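Local coordinates for protein Phthiocerol/phenolphthiocerol synthesis polyketide synthase type I PpsC (Mycobacterium tuberculosis, PDB 5NJI) that probably dehydrates beta-hydroxyacyl chains as the dehydratase domain of a polyketide synthase in phthiocerol and phenolphthiocerol lipid assembly, and is seen here with an enoyl-CoA bound, at residues 92-103 against 137-148; 27-35 against 220-228. The protein carries 1 engineered substitution. All blocks are in the same frame, centred on the assembly; numbering follows the deposited sequence. Where two conformers were deposited one is given.

Contact 1 pairs two neighbouring antiparallel strands, whereas contact 2 brings the start of the modelled chain against the loop that leads into helix 226-234 and its first turn. Along the chain, contact 1 lies nested inside the loop contact 2 closes. Their centres are 15 Å apart, and they meet where P92 CD packs on M223 CE at 3.9 Å. Helix 70-84 is shared: W93, L100 and A140 of contact 1 touch it, as do H29 and L31 of contact 2. Contact 1 supplies L100 to M103 to the ligand pocket, L100 O accepting a 3.0 Å hydrogen bond from 8Z2 NP2. Contact 2 stands farther back, the P226 side chain about 9 Å from the ligand.

Contact 1 of 2, residues 92-103 against 137-148. With 8Z2 (~{S}-[2-[3-[[(2~{R})-4-[[[(2~{R},3~{S},4~{R},5~{R})-5-(6-aminopurin-9-yl)-4-oxidanyl-3-phosphonooxy-oxolan-2-yl]methoxy-oxidanyl-phosphoryl]oxy-oxidanyl-phosphoryl]oxy-3,3-dimethyl-2-oxidanyl-butanoyl]amino]propanoylamino]ethyl] (~{E})-dodec-2-enethioate), chain B.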
loop_
_atom_site.group_PDB
_atom_site.type_symbol
_atom_site.label_atom_id
_atom_site.label_comp_id
_atom_site.label_asym_id
_atom_site.label_seq_id
_atom_site.Cartn_x
_atom_site.Cartn_y
_atom_site.Cartn_z
ATOM N N PRO A 92 -10.291 13.321 0.109
ATOM C CA PRO A 92 -11.628 13.241 -0.501
ATOM C C PRO A 92 -12.070 11.852 -0.894
ATOM O O PRO A 92 -13.261 11.679 -1.191
ATOM C CB PRO A 92 -11.493 14.108 -1.759
ATOM C CG PRO A 92 -10.231 14.822 -1.645
ATOM C CD PRO A 92 -9.340 14.044 -0.747
ATOM N N TRP A 93 -11.162 10.865 -0.929
ATOM C CA TRP A 93 -11.387 9.616 -1.639
ATOM C C TRP A 93 -11.185 8.421 -0.725
ATOM O O TRP A 93 -10.455 8.480 0.263
ATOM C CB TRP A 93 -10.417 9.438 -2.821
ATOM C CG TRP A 93 -10.235 10.663 -3.628
ATOM C CD1 TRP A 93 -9.148 11.470 -3.655
ATOM C CD2 TRP A 93 -11.187 11.235 -4.517
ATOM N NE1 TRP A 93 -9.363 12.519 -4.512
ATOM C CE2 TRP A 93 -10.611 12.397 -5.053
ATOM C CE3 TRP A 93 -12.475 10.875 -4.910
ATOM C CZ2 TRP A 93 -11.282 13.204 -5.959
ATOM C CZ3 TRP A 93 -13.143 11.672 -5.802
ATOM C CH2 TRP A 93 -12.549 12.822 -6.320
ATOM N N MET A 94 -11.812 7.323 -1.117
ATOM C CA MET A 94 -11.496 5.993 -0.627
ATOM C C MET A 94 -11.241 5.098 -1.831
ATOM O O MET A 94 -11.634 5.414 -2.952
ATOM C CB MET A 94 -12.633 5.426 0.237
ATOM C CG MET A 94 -13.897 5.050 -0.558
ATOM S SD MET A 94 -15.189 4.471 0.573
ATOM C CE MET A 94 -14.809 2.720 0.601
ATOM N N ILE A 95 -10.564 3.984 -1.610
ATOM C CA ILE A 95 -10.426 2.968 -2.638
ATOM C C ILE A 95 -11.431 1.868 -2.349
ATOM O O ILE A 95 -11.294 1.129 -1.369
ATOM C CB ILE A 95 -9.007 2.405 -2.709
ATOM C CG1 ILE A 95 -8.024 3.550 -2.956
ATOM C CG2 ILE A 95 -8.937 1.377 -3.834
ATOM C CD1 ILE A 95 -6.558 3.148 -2.870
ATOM N N SER A 96 -12.430 1.744 -3.220
ATOM C CA SER A 96 -13.408 0.672 -3.061
ATOM C C SER A 96 -12.787 -0.687 -3.325
ATOM O O SER A 96 -13.023 -1.647 -2.576
ATOM C CB SER A 96 -14.595 0.891 -4.007
ATOM O OG SER A 96 -15.208 2.132 -3.760
ATOM N N GLU A 97 -11.989 -0.791 -4.391
ATOM C CA GLU A 97 -11.382 -2.041 -4.797
ATOM C C GLU A 97 -10.115 -1.727 -5.574
ATOM O O GLU A 97 -10.093 -0.815 -6.401
ATOM C CB GLU A 97 -12.344 -2.858 -5.676
ATOM C CG GLU A 97 -11.848 -4.196 -6.172
ATOM C CD GLU A 97 -12.799 -4.809 -7.187
ATOM O OE1 GLU A 97 -13.897 -4.246 -7.394
ATOM O OE2 GLU A 97 -12.449 -5.850 -7.780
ATOM N N LEU A 98 -9.059 -2.468 -5.280
ATOM C CA LEU A 98 -7.843 -2.362 -6.068
ATOM C C LEU A 98 -7.348 -3.766 -6.343
ATOM O O LEU A 98 -7.136 -4.552 -5.419
ATOM C CB LEU A 98 -6.773 -1.534 -5.358
ATOM C CG LEU A 98 -5.577 -1.203 -6.251
ATOM C CD1 LEU A 98 -4.932 0.080 -5.796
ATOM C CD2 LEU A 98 -4.556 -2.326 -6.261
ATOM N N ASP A 99 -7.188 -4.067 -7.607
ATOM C CA ASP A 99 -6.752 -5.345 -8.004
ATOM C C ASP A 99 -5.264 -5.283 -8.467
ATOM O O ASP A 99 -5.031 -4.584 -9.378
ATOM C CB ASP A 99 -7.605 -5.911 -9.170
ATOM C CG ASP A 99 -9.106 -6.147 -8.755
ATOM O OD1 ASP A 99 -9.327 -6.760 -7.750
ATOM O OD2 ASP A 99 -10.039 -5.807 -9.438
ATOM N N LEU A 100 -4.379 -6.115 -7.913
ATOM C CA LEU A 100 -2.950 -6.146 -8.270
ATOM C C LEU A 100 -2.819 -7.352 -9.220
ATOM O O LEU A 100 -2.794 -8.460 -8.779
ATOM C CB LEU A 100 -2.048 -6.302 -7.023
ATOM C CG LEU A 100 -2.258 -5.159 -6.023
ATOM C CD1 LEU A 100 -1.502 -5.351 -4.734
ATOM C CD2 LEU A 100 -1.872 -3.831 -6.696
ATOM N N ARG A 101 -2.890 -7.103 -10.512
ATOM C CA ARG A 101 -2.874 -8.180 -11.497
ATOM C C ARG A 101 -1.423 -8.816 -11.944
ATOM O O ARG A 101 -1.417 -9.900 -12.327
ATOM C CB ARG A 101 -3.643 -7.613 -12.702
ATOM C CG ARG A 101 -4.831 -6.682 -12.290
ATOM C CD ARG A 101 -6.149 -6.801 -13.047
ATOM N NE ARG A 101 -5.919 -7.389 -14.368
ATOM C CZ ARG A 101 -6.581 -6.997 -15.490
ATOM N NH1 ARG A 101 -7.545 -6.012 -15.354
ATOM N NH2 ARG A 101 -6.255 -7.586 -16.735
ATOM N N GLN A 102 -0.403 -7.986 -12.023
ATOM C CA GLN A 102 0.910 -8.438 -12.430
ATOM C C GLN A 102 2.014 -7.654 -11.764
ATOM O O GLN A 102 1.969 -6.505 -11.718
ATOM C CB GLN A 102 1.054 -8.385 -13.973
ATOM C CG GLN A 102 2.404 -8.901 -14.447
ATOM C CD GLN A 102 2.520 -9.091 -15.970
ATOM O OE1 GLN A 102 1.529 -9.302 -16.607
ATOM N NE2 GLN A 102 3.712 -9.061 -16.518
ATOM N N MET A 103 2.959 -8.355 -11.238
ATOM C CA MET A 103 4.051 -7.698 -10.543
ATOM C C MET A 103 4.833 -6.835 -11.516
ATOM O O MET A 103 5.017 -7.200 -12.684
ATOM C CB MET A 103 4.988 -8.723 -9.911
ATOM C CG MET A 103 4.730 -9.009 -8.474
ATOM S SD MET A 103 6.073 -9.986 -7.775
ATOM C CE MET A 103 5.151 -10.796 -6.470
ATOM N N THR A 137 1.165 -3.367 -20.733
ATOM C CA THR A 137 0.826 -4.448 -19.808
ATOM C C THR A 137 0.118 -3.842 -18.602
ATOM O O THR A 137 0.619 -2.874 -18.033
ATOM C CB THR A 137 2.085 -5.171 -19.313
ATOM O OG1 THR A 137 2.744 -5.813 -20.402
ATOM C CG2 THR A 137 1.764 -6.203 -18.227
ATOM N N THR A 138 -1.007 -4.427 -18.192
ATOM C CA THR A 138 -1.768 -3.918 -17.049
ATOM C C THR A 138 -1.261 -4.520 -15.741
ATOM O O THR A 138 -1.192 -5.744 -15.602
ATOM C CB THR A 138 -3.255 -4.230 -17.213
ATOM O OG1 THR A 138 -3.761 -3.563 -18.384
ATOM C CG2 THR A 138 -4.039 -3.764 -16.002
ATOM N N HIS A 139 -0.924 -3.661 -14.779
ATOM C CA HIS A 139 -0.430 -4.124 -13.490
ATOM C C HIS A 139 -1.460 -4.032 -12.392
ATOM O O HIS A 139 -1.445 -4.859 -11.478
ATOM C CB HIS A 139 0.816 -3.331 -13.084
ATOM C CG HIS A 139 1.971 -3.585 -13.988
ATOM N ND1 HIS A 139 2.741 -4.724 -13.903
ATOM C CD2 HIS A 139 2.451 -2.880 -15.039
ATOM C CE1 HIS A 139 3.653 -4.709 -14.860
ATOM N NE2 HIS A 139 3.503 -3.596 -15.558
ATOM N N ALA A 140 -2.350 -3.050 -12.441
ATOM C CA ALA A 140 -3.326 -2.869 -11.388
ATOM C C ALA A 140 -4.504 -2.101 -11.953
ATOM O O ALA A 140 -4.362 -1.326 -12.893
ATOM C CB ALA A 140 -2.732 -2.124 -10.185
ATOM N N THR A 141 -5.666 -2.329 -11.354
ATOM C CA THR A 141 -6.866 -1.558 -11.613
ATOM C C THR A 141 -7.456 -1.157 -10.278
ATOM O O THR A 141 -7.278 -1.864 -9.284
ATOM C CB THR A 141 -7.911 -2.346 -12.408
ATOM O OG1 THR A 141 -8.228 -3.555 -11.709
ATOM C CG2 THR A 141 -7.390 -2.686 -13.772
ATOM N N ALA A 142 -8.138 -0.010 -10.243
ATOM C CA ALA A 142 -8.742 0.428 -8.993
ATOM C C ALA A 142 -10.046 1.159 -9.258
ATOM O O ALA A 142 -10.197 1.865 -10.257
ATOM C CB ALA A 142 -7.828 1.345 -8.185
ATOM N N THR A 143 -10.996 0.969 -8.356
ATOM C CA THR A 143 -12.191 1.797 -8.308
ATOM C C THR A 143 -12.054 2.756 -7.136
ATOM O O THR A 143 -11.884 2.325 -5.985
ATOM C CB THR A 143 -13.448 0.943 -8.175
ATOM O OG1 THR A 143 -13.557 0.079 -9.304
ATOM C CG2 THR A 143 -14.669 1.832 -8.114
ATOM N N VAL A 144 -12.127 4.047 -7.427
ATOM C CA VAL A 144 -11.997 5.105 -6.436
ATOM C C VAL A 144 -13.336 5.816 -6.307
ATOM O O VAL A 144 -14.012 6.080 -7.307
ATOM C CB VAL A 144 -10.887 6.101 -6.823
ATOM C CG1 VAL A 144 -10.774 7.232 -5.825
ATOM C CG2 VAL A 144 -9.547 5.376 -6.974
ATOM N N ALA A 145 -13.717 6.132 -5.073
ATOM C CA ALA A 145 -15.012 6.741 -4.816
ATOM C C ALA A 145 -14.850 7.815 -3.750
ATOM O O ALA A 145 -13.845 7.878 -3.043
ATOM C CB ALA A 145 -16.046 5.688 -4.390
ATOM N N ARG A 146 -15.851 8.679 -3.637
ATOM C CA ARG A 146 -15.837 9.661 -2.566
ATOM C C ARG A 146 -15.772 8.978 -1.203
ATOM O O ARG A 146 -16.397 7.942 -0.975
ATOM C CB ARG A 146 -17.080 10.558 -2.649
ATOM C CG ARG A 146 -17.054 11.570 -3.796
ATOM C CD ARG A 146 -15.963 12.628 -3.617
ATOM N NE ARG A 146 -16.458 13.853 -2.995
ATOM C CZ ARG A 146 -16.834 14.944 -3.661
ATOM N NH1 ARG A 146 -16.780 14.984 -4.986
ATOM N NH2 ARG A 146 -17.270 16.005 -2.994
ATOM N N ALA A 147 -14.978 9.562 -0.313
ATOM C CA ALA A 147 -14.701 8.974 0.992
ATOM C C ALA A 147 -15.961 8.874 1.837
ATOM O O ALA A 147 -16.785 9.792 1.869
ATOM C CB ALA A 147 -13.680 9.823 1.726
ATOM N N GLU A 148 -16.084 7.772 2.523
ATOM C CA GLU A 148 -17.033 7.612 3.624
ATOM C C GLU A 148 -16.394 8.106 4.918
ATOM O O GLU A 148 -15.287 7.663 5.263
ATOM C CB GLU A 148 -17.432 6.157 3.772
ATOM C CG GLU A 148 -18.230 5.596 2.606
ATOM C CD GLU A 148 -18.429 4.088 2.691
ATOM O OE1 GLU A 148 -17.576 3.399 3.294
ATOM O OE2 GLU A 148 -19.441 3.591 2.152
HETATM C C2 8Z2 B . -9.716 -8.807 -13.940
HETATM C C4 8Z2 B . -8.218 -10.596 -14.135
HETATM C C5 8Z2 B . -8.270 -10.489 -15.442
HETATM C C6 8Z2 B . -9.031 -9.591 -16.016
HETATM C C8 8Z2 B . -6.957 -12.093 -15.026
HETATM C C10 8Z2 B . 2.599 -12.006 5.400
HETATM C C11 8Z2 B . 1.638 -12.941 6.013
HETATM C C12 8Z2 B . 2.041 -14.342 5.754
HETATM N N9 8Z2 B . -7.353 -11.555 -13.876
HETATM N N7 8Z2 B . -7.480 -11.387 -15.972
HETATM N N3 8Z2 B . -8.933 -9.765 -13.355
HETATM N N1 8Z2 B . -9.769 -8.740 -15.303
HETATM N N6 8Z2 B . -8.984 -9.606 -17.325
HETATM C "C1'" 8Z2 B . -7.358 -11.619 -12.274
HETATM C "C2'" 8Z2 B . -8.573 -12.444 -12.079
HETATM O "O2'" 8Z2 B . -9.175 -11.654 -11.063
HETATM C "C3'" 8Z2 B . -7.951 -13.886 -11.701
HETATM O "O3'" 8Z2 B . -8.957 -14.907 -11.962
HETATM C "C4'" 8Z2 B . -7.211 -13.302 -10.322
HETATM O "O4'" 8Z2 B . -6.542 -12.131 -10.985
HETATM C "C5'" 8Z2 B . -6.143 -13.991 -9.487
HETATM O "O5'" 8Z2 B . -4.957 -14.272 -10.130
HETATM P P1 8Z2 B . -4.775 -15.082 -11.354
HETATM O O11 8Z2 B . -4.918 -14.007 -12.329
HETATM O O12 8Z2 B . -5.857 -16.027 -11.726
HETATM O O6 8Z2 B . -3.252 -15.846 -11.453
HETATM P P2 8Z2 B . -2.121 -15.276 -12.453
HETATM O O21 8Z2 B . -2.693 -14.269 -13.539
HETATM O O22 8Z2 B . -1.199 -16.022 -13.207
HETATM O O7 8Z2 B . -1.311 -14.525 -11.250
HETATM C CPA 8Z2 B . -1.466 -14.665 -9.826
HETATM C CPB 8Z2 B . -0.409 -13.687 -9.247
HETATM C CP8 8Z2 B . -0.713 -12.302 -9.845
HETATM C CP7 8Z2 B . -0.456 -13.616 -7.754
HETATM C CP9 8Z2 B . 0.973 -14.157 -9.685
HETATM O OP3 8Z2 B . -1.988 -11.991 -9.441
HETATM C CP6 8Z2 B . 0.263 -11.177 -9.411
HETATM O OP2 8Z2 B . 1.403 -11.282 -9.687
HETATM N NP2 8Z2 B . -0.256 -10.062 -8.918
HETATM C CP5 8Z2 B . 0.476 -8.880 -8.522
HETATM C CP4 8Z2 B . 0.797 -8.950 -7.041
HETATM C CP3 8Z2 B . 1.590 -7.678 -6.663
HETATM O OP1 8Z2 B . 2.198 -7.088 -7.489
HETATM N NP1 8Z2 B . 1.578 -7.295 -5.409
HETATM C CP2 8Z2 B . 2.240 -6.108 -4.960
HETATM C CP1 8Z2 B . 3.710 -6.301 -4.846
HETATM S S 8Z2 B . 4.119 -7.474 -3.516
HETATM P P3 8Z2 B . -9.461 -15.012 -13.646
HETATM O O31 8Z2 B . -7.977 -14.879 -14.442
HETATM O O32 8Z2 B . -10.147 -13.920 -14.203
HETATM O O33 8Z2 B . -10.116 -16.222 -14.153
HETATM C CA1 8Z2 B . 3.848 -6.636 -2.262
HETATM C CA2 8Z2 B . 4.142 -7.307 -0.972
HETATM O OA1 8Z2 B . 3.443 -5.519 -2.184
HETATM C CA3 8Z2 B . 3.848 -6.561 0.270
HETATM C CA4 8Z2 B . 4.100 -7.254 1.546
HETATM C CA5 8Z2 B . 3.540 -6.524 2.740
HETATM C CA6 8Z2 B . 3.784 -7.328 4.007
HETATM C CA7 8Z2 B . 2.789 -8.506 4.127
HETATM C CA8 8Z2 B . 3.264 -9.580 5.085
HETATM C CA9 8Z2 B . 2.167 -10.592 5.512
HETATM O O HOH W 1 -15.311 13.504 -0.700
HETATM O O HOH W 2 -10.173 -3.003 -9.607
HETATM O O HOH W 3 -8.968 -5.760 -12.848
HETATM O O HOH W 4 -1.618 -8.096 -16.938
#
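M94 and A145 exchange two straight backbone hydrogen bonds, M94 N to A145 O (2.9 Å) and A145 N to M94 O (3.1 Å), and antiparallel pairing continues to L100 and A140. Between I95 and E97 the register slips by one: S96 and E97 both face T143, a classic beta bulge, and the strand turns a corner. H139 ND1 donates to Q102 O at 2.9 Å; the acceptor lies in the imidazole plane, and H139 NE2 is hydrogen-bonded to T129 OG1.

Apolar contacts gather on the face of I95, L98, L100, A140, A142 and V144. Small alanines suit places facing leucines: L100 CD2 rests 4.0 Å from A140 CB. V144 CG1, anti to the backbone N (chi1 178°), reaches W93 CB at 3.7 Å.

On the other face lie polar E97, D99, T141 and T143, one water bridging D99 OD2 and T141 OG1. Beyond the last pair, another water joins T141 OG1 to R101 NH1; in the conformer given, T138 CG2 covers one guanidinium face and C6 of the 8Z2 adenine lies 3.4 Å above the opposite one.

Strand 93-100 is flanked by 136-146 and 262-272; Y73 of helix 70-84 packs on L100 and A140, while L78 and A81 meet W93.

Contact 2 of 2, residues 27-35 against 220-228; sequences DTHPLLGVG and REFMLHPVM
H29 and F222 meet obliquely, ring centroids 5.3 Å apart and planes at 50°, with H29 NE2 at the edge of the phenyl ring, 3.6 Å from F222 CD1. The imidazole gets there because its CG is anti to the backbone N (chi1 -165°), and two bonds fix its rotation: ND1 accepts from L31 N in the ring plane at 3.1 Å, and NE2 is hydrogen-bonded to E75. Histidine suits this buried place by its two ring nitrogens, one serving L31 N, the other E75. E75, on helix 70-84, also accepts from M223 N and L224 N, tying the two segments together.

In the double hot-dog fold of these dehydratases, residues 220-225 lead into helix 226-234, whose first turn closes the segment. H225 is its N-cap, ND1 accepting from V227 N at 3.2 Å.

P226 CD lies over one face of the F222 ring, and P30 CG approaches CE1 obliquely at 3.8 Å. Compact prolines fit beside this phenyl, while L31 CD1 spans F222 CE1 and P226 CG, 4.1 Å from the latter.

At the outer edge, the E221 conformer given bends at chi2 (-62°), its carboxylate beside poorly ordered D27; this approach of like charges is doubtful on both sides.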
loop_
_atom_site.group_PDB
_atom_site.type_symbol
_atom_site.label_atom_id
_atom_site.label_comp_id
_atom_site.label_asym_id
_atom_site.label_seq_id
_atom_site.Cartn_x
_atom_site.Cartn_y
_atom_site.Cartn_z
ATOM N N ASP A 27 6.379 19.870 -8.647
ATOM C CA ASP A 27 5.051 19.736 -8.114
ATOM C C ASP A 27 4.620 18.411 -8.743
ATOM O O ASP A 27 3.541 17.945 -8.497
ATOM C CB ASP A 27 4.052 20.957 -8.437
ATOM C CG ASP A 27 3.109 21.358 -7.176
ATOM O OD1 ASP A 27 3.603 21.928 -6.202
ATOM O OD2 ASP A 27 1.869 21.109 -7.128
ATOM N N THR A 28 5.497 17.824 -9.541
ATOM C CA THR A 28 5.077 16.585 -10.186
ATOM C C THR A 28 5.127 15.411 -9.211
ATOM O O THR A 28 6.129 15.195 -8.527
ATOM C CB THR A 28 5.966 16.291 -11.392
ATOM O OG1 THR A 28 5.996 17.436 -12.250
ATOM C CG2 THR A 28 5.437 15.100 -12.170
ATOM N N HIS A 29 4.060 14.641 -9.177
ATOM C CA HIS A 29 4.021 13.427 -8.363
ATOM C C HIS A 29 5.058 12.425 -8.877
ATOM O O HIS A 29 5.065 12.112 -10.071
ATOM C CB HIS A 29 2.621 12.845 -8.443
ATOM C CG HIS A 29 2.331 11.814 -7.405
ATOM N ND1 HIS A 29 2.934 10.577 -7.399
ATOM C CD2 HIS A 29 1.492 11.833 -6.345
ATOM C CE1 HIS A 29 2.473 9.875 -6.378
ATOM N NE2 HIS A 29 1.611 10.621 -5.714
ATOM N N PRO A 30 5.939 11.894 -8.021
ATOM C CA PRO A 30 7.031 11.056 -8.539
ATOM C C PRO A 30 6.597 9.687 -9.017
ATOM O O PRO A 30 7.359 9.061 -9.764
ATOM C CB PRO A 30 7.981 10.938 -7.345
ATOM C CG PRO A 30 7.107 11.127 -6.173
ATOM C CD PRO A 30 6.105 12.158 -6.583
ATOM N N LEU A 31 5.420 9.198 -8.629
ATOM C CA LEU A 31 4.940 7.900 -9.097
ATOM C C LEU A 31 3.882 8.033 -10.180
ATOM O O LEU A 31 3.860 7.237 -11.123
ATOM C CB LEU A 31 4.372 7.075 -7.932
ATOM C CG LEU A 31 5.329 6.882 -6.754
ATOM C CD1 LEU A 31 4.659 6.105 -5.610
ATOM C CD2 LEU A 31 6.599 6.196 -7.227
ATOM N N LEU A 32 3.026 9.044 -10.079
ATOM C CA LEU A 32 1.949 9.227 -11.043
ATOM C C LEU A 32 2.435 9.949 -12.283
ATOM O O LEU A 32 2.063 9.581 -13.409
ATOM C CB LEU A 32 0.810 10.004 -10.387
ATOM C CG LEU A 32 -0.351 10.425 -11.288
ATOM C CD1 LEU A 32 -1.174 9.228 -11.726
ATOM C CD2 LEU A 32 -1.224 11.441 -10.612
ATOM N N GLY A 33 3.252 10.973 -12.103
ATOM C CA GLY A 33 3.802 11.678 -13.242
ATOM C C GLY A 33 2.895 12.791 -13.720
ATOM O O GLY A 33 2.013 13.278 -13.009
ATOM N N VAL A 34 3.110 13.181 -14.972
ATOM C CA VAL A 34 2.447 14.340 -15.557
ATOM C C VAL A 34 1.293 13.867 -16.435
ATOM O O VAL A 34 1.392 12.851 -17.139
ATOM C CB VAL A 34 3.447 15.211 -16.343
ATOM C CG1 VAL A 34 4.274 14.367 -17.280
ATOM C CG2 VAL A 34 2.720 16.331 -17.089
ATOM N N GLY A 35 0.179 14.587 -16.356
ATOM C CA GLY A 35 -1.067 14.142 -16.943
ATOM C C GLY A 35 -1.633 15.100 -17.973
ATOM O O GLY A 35 -1.378 16.307 -17.942
ATOM N N ARG A 220 6.198 15.062 -0.340
ATOM C CA ARG A 220 5.232 16.151 -0.328
ATOM C C ARG A 220 3.916 15.932 -1.137
ATOM O O ARG A 220 2.915 16.482 -0.832
ATOM C CB ARG A 220 5.868 17.489 -0.762
ATOM C CG ARG A 220 6.920 17.419 -1.880
ATOM C CD ARG A 220 8.080 16.372 -1.865
ATOM N NE ARG A 220 9.309 16.770 -1.143
ATOM C CZ ARG A 220 9.746 16.416 0.079
ATOM N NH1 ARG A 220 9.117 15.597 0.933
ATOM N NH2 ARG A 220 10.896 16.888 0.433
ATOM N N GLU A 221 3.998 15.252 -2.275
ATOM C CA GLU A 221 2.845 15.119 -3.156
ATOM C C GLU A 221 1.984 13.903 -2.847
ATOM O O GLU A 221 0.970 13.706 -3.523
ATOM C CB GLU A 221 3.296 15.057 -4.621
ATOM C CG GLU A 221 4.116 16.256 -5.065
ATOM C CD GLU A 221 3.339 17.554 -4.974
ATOM O OE1 GLU A 221 2.126 17.540 -5.274
ATOM O OE2 GLU A 221 3.937 18.584 -4.595
ATOM N N PHE A 222 2.327 13.102 -1.839
ATOM C CA PHE A 222 1.578 11.872 -1.598
ATOM C C PHE A 222 0.273 12.146 -0.862
ATOM O O PHE A 222 0.245 12.882 0.129
ATOM C CB PHE A 222 2.392 10.866 -0.782
ATOM C CG PHE A 222 3.612 10.319 -1.483
ATOM C CD1 PHE A 222 3.700 10.277 -2.859
ATOM C CD2 PHE A 222 4.662 9.806 -0.741
ATOM C CE1 PHE A 222 4.819 9.756 -3.484
ATOM C CE2 PHE A 222 5.771 9.290 -1.347
ATOM C CZ PHE A 222 5.859 9.264 -2.730
ATOM N N MET A 223 -0.735 11.430 -1.285
ATOM C CA MET A 223 -2.030 11.430 -0.634
ATOM C C MET A 223 -1.903 10.391 0.527
ATOM O O MET A 223 -2.254 10.635 1.658
ATOM C CB MET A 223 -3.217 11.019 -1.535
ATOM C CG MET A 223 -3.516 11.917 -2.707
ATOM S SD MET A 223 -4.162 13.440 -2.095
ATOM C CE MET A 223 -5.693 12.870 -1.433
ATOM N N LEU A 224 -1.250 9.354 0.234
ATOM C CA LEU A 224 -1.081 8.173 1.113
ATOM C C LEU A 224 0.362 7.691 0.960
ATOM O O LEU A 224 0.778 7.574 -0.104
ATOM C CB LEU A 224 -2.077 7.023 0.646
ATOM C CG LEU A 224 -2.273 5.647 1.298
ATOM C CD1 LEU A 224 -2.650 5.786 2.765
ATOM C CD2 LEU A 224 -3.279 4.733 0.575
ATOM N N HIS A 225 1.142 7.790 1.880
ATOM C CA HIS A 225 2.568 7.470 1.784
ATOM C C HIS A 225 2.700 5.918 1.613
ATOM O O HIS A 225 2.414 5.243 2.497
ATOM C CB HIS A 225 3.410 7.966 3.014
ATOM C CG HIS A 225 4.890 8.008 2.763
ATOM N ND1 HIS A 225 5.577 6.960 2.216
ATOM C CD2 HIS A 225 5.805 8.995 2.930
ATOM C CE1 HIS A 225 6.841 7.292 2.065
ATOM N NE2 HIS A 225 7.006 8.520 2.495
ATOM N N PRO A 226 3.151 5.431 0.467
ATOM C CA PRO A 226 3.208 4.008 0.239
ATOM C C PRO A 226 4.071 3.219 1.265
ATOM O O PRO A 226 3.815 2.139 1.605
ATOM C CB PRO A 226 3.824 3.890 -1.178
ATOM C CG PRO A 226 3.603 5.159 -1.799
ATOM C CD PRO A 226 3.496 6.190 -0.742
ATOM N N VAL A 227 5.163 3.832 1.677
ATOM C CA VAL A 227 6.082 3.067 2.552
ATOM C C VAL A 227 5.400 2.875 3.893
ATOM O O VAL A 227 5.408 1.901 4.512
ATOM C CB VAL A 227 7.468 3.763 2.792
ATOM C CG1 VAL A 227 8.326 2.993 3.725
ATOM C CG2 VAL A 227 8.112 4.069 1.457
ATOM N N MET A 228 4.764 3.938 4.350
ATOM C CA MET A 228 3.936 3.846 5.566
ATOM C C MET A 228 2.635 2.737 5.674
ATOM O O MET A 228 2.485 1.943 6.464
ATOM C CB MET A 228 3.402 5.204 6.142
ATOM C CG MET A 228 2.951 5.153 7.565
ATOM S SD MET A 228 4.468 5.179 8.579
ATOM C CE MET A 228 3.948 5.666 10.176
#